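Esterase (Rhizomucor miehei CAU432, PDB 4WY8) hydrolyses carboxylic esters, probably through a serine nucleophile, as an esterase of the alpha/beta hydrolase fold. Local coordinates at residues A177-L182 with Q233-C238. Sequence-based numbering, arbitrary orientation.
Sequences AKQLGL and QSIFAC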
loop_
_atom_site.group_PDB
_atom_site.type_symbol
_atom_site.label_atom_id
_atom_site.label_comp_id
_atom_site.label_asym_id
_atom_site.label_seq_id
_atom_site.Cartn_x
_atom_site.Cartn_y
_atom_site.Cartn_z
ATOM N N ALA A 177 5.149 0.692 26.318
ATOM C CA ALA A 177 4.554 1.951 26.730
ATOM C C ALA A 177 3.116 1.713 27.208
ATOM O O ALA A 177 2.652 2.351 28.146
ATOM C CB ALA A 177 4.578 2.976 25.579
ATOM N N LYS A 178 2.411 0.799 26.553
ATOM C CA LYS A 178 1.068 0.453 27.018
ATOM C C LYS A 178 1.110 -0.079 28.452
ATOM O O LYS A 178 0.308 0.318 29.294
ATOM C CB LYS A 178 0.413 -0.588 26.114
ATOM C CG LYS A 178 -0.930 -1.078 26.679
ATOM C CD LYS A 178 -1.368 -2.413 26.102
ATOM C CE LYS A 178 -2.653 -2.909 26.758
ATOM N NZ LYS A 178 -3.084 -4.239 26.216
ATOM N N GLN A 179 2.048 -0.981 28.725
ATOM C CA GLN A 179 2.174 -1.541 30.077
ATOM C C GLN A 179 2.533 -0.494 31.154
ATOM O O GLN A 179 2.218 -0.675 32.335
ATOM C CB GLN A 179 3.182 -2.693 30.062
ATOM C CG GLN A 179 2.550 -3.902 29.378
ATOM C CD GLN A 179 3.300 -5.196 29.582
ATOM O OE1 GLN A 179 4.387 -5.227 30.184
ATOM N NE2 GLN A 179 2.708 -6.291 29.098
ATOM N N LEU A 180 3.197 0.585 30.750
ATOM C CA LEU A 180 3.492 1.695 31.667
ATOM C C LEU A 180 2.369 2.754 31.726
ATOM O O LEU A 180 2.543 3.824 32.308
ATOM C CB LEU A 180 4.818 2.352 31.288
ATOM C CG LEU A 180 6.128 1.680 31.767
ATOM C CD1 LEU A 180 6.115 0.157 31.827
ATOM C CD2 LEU A 180 7.338 2.197 30.986
ATOM N N GLY A 181 1.226 2.442 31.122
ATOM C CA GLY A 181 0.076 3.332 31.142
ATOM C C GLY A 181 0.260 4.632 30.377
ATOM O O GLY A 181 -0.423 5.618 30.645
ATOM N N LEU A 182 1.171 4.640 29.411
ATOM C CA LEU A 182 1.434 5.835 28.614
ATOM C C LEU A 182 0.610 5.872 27.318
ATOM O O LEU A 182 0.405 4.848 26.656
ATOM C CB LEU A 182 2.908 5.915 28.285
ATOM C CG LEU A 182 3.749 5.687 29.530
ATOM C CD1 LEU A 182 5.210 5.713 29.181
ATOM C CD2 LEU A 182 3.417 6.765 30.532
ATOM N N GLN A 233 11.293 -16.220 24.764
ATOM C CA GLN A 233 9.864 -16.393 24.996
ATOM C C GLN A 233 9.239 -15.087 25.538
ATOM O O GLN A 233 8.027 -14.948 25.585
ATOM C CB GLN A 233 9.628 -17.576 25.946
ATOM C CG GLN A 233 9.845 -18.968 25.302
ATOM C CD GLN A 233 8.641 -19.481 24.499
ATOM O OE1 GLN A 233 7.482 -19.213 24.837
ATOM N NE2 GLN A 233 8.917 -20.225 23.430
ATOM N N SER A 234 10.051 -14.108 25.902
ATOM C CA SER A 234 9.474 -12.809 26.276
ATOM C C SER A 234 8.740 -12.145 25.096
ATOM O O SER A 234 9.247 -12.134 23.976
ATOM C CB SER A 234 10.561 -11.871 26.771
ATOM O OG SER A 234 10.086 -10.529 26.785
ATOM N N ILE A 235 7.582 -11.543 25.347
ATOM C CA ILE A 235 6.820 -10.915 24.265
ATOM C C ILE A 235 7.523 -9.639 23.768
ATOM O O ILE A 235 7.223 -9.134 22.685
ATOM C CB ILE A 235 5.358 -10.616 24.694
ATOM C CG1 ILE A 235 5.306 -9.589 25.827
ATOM C CG2 ILE A 235 4.608 -11.940 25.105
ATOM C CD1 ILE A 235 3.860 -9.234 26.246
ATOM N N PHE A 236 8.463 -9.153 24.574
ATOM C CA PHE A 236 9.275 -7.987 24.269
ATOM C C PHE A 236 10.474 -8.327 23.369
ATOM O O PHE A 236 11.187 -7.436 22.880
ATOM C CB PHE A 236 9.727 -7.333 25.577
ATOM C CG PHE A 236 8.575 -6.829 26.396
ATOM C CD1 PHE A 236 7.874 -5.698 25.986
ATOM C CD2 PHE A 236 8.167 -7.490 27.554
ATOM C CE1 PHE A 236 6.786 -5.226 26.706
ATOM C CE2 PHE A 236 7.077 -7.014 28.289
ATOM C CZ PHE A 236 6.391 -5.881 27.861
ATOM N N ALA A 237 10.650 -9.623 23.126
ATOM C CA ALA A 237 11.599 -10.118 22.142
ATOM C C ALA A 237 10.834 -10.521 20.873
ATOM O O ALA A 237 11.122 -10.058 19.760
ATOM C CB ALA A 237 12.358 -11.319 22.707
ATOM N N CYS A 238 9.824 -11.361 21.073
ATOM C CA CYS A 238 9.019 -11.911 19.987
ATOM C C CYS A 238 7.562 -11.562 20.251
ATOM O O CYS A 238 6.845 -12.313 20.906
ATOM C CB CYS A 238 9.192 -13.425 19.890
ATOM S SG CYS A 238 10.934 -13.962 19.695
#
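Gln-179 and Phe-236 meet side chain to side chain, the amide of the glutamine set against the rim of the ring. OE1 and CD of Gln-179 lie 3.1 and 3.6 Å from CZ of Phe-236, OE1 near the ring plane. At the edge, OE1 probably faces the weakly positive C-H rim rather than the pi cloud; amide and ring planes are 84° apart. The glutamine chain runs extended beyond CG (chi2 -166°), so that it and the ring, from opposite directions, bridge the 11.2 Å between CA of Gln-179 and CA of Phe-236. NE2 of Gln-179 is held more loosely, 3.9 Å from CZ of Phe-236 and 4.3 Å from CD1 of Ile-235, whose CG1 lies over one face of the Phe-236 ring, offset toward its rim. The tighter side lies inward, where the ring packs on Ile-175 and Arg-176 of helix 165-179 and on Leu-132 of helix 130-143; the glutamine side is the loose one, Gln-179 being exposed, and the whole contact buries 93 Å² over both segments. Each backbone has its own turn: Ser-234 OG accepts from Phe-236 N at 3.1 Å, an ST turn, while Gly-181, with positive phi, is the C-prime residue of the helix end. The contact joins the loop between helices 215-225 and 244-247 to a Schellman-capped helix that, in this alpha/beta hydrolase fold, starts at the probable nucleophile elbow.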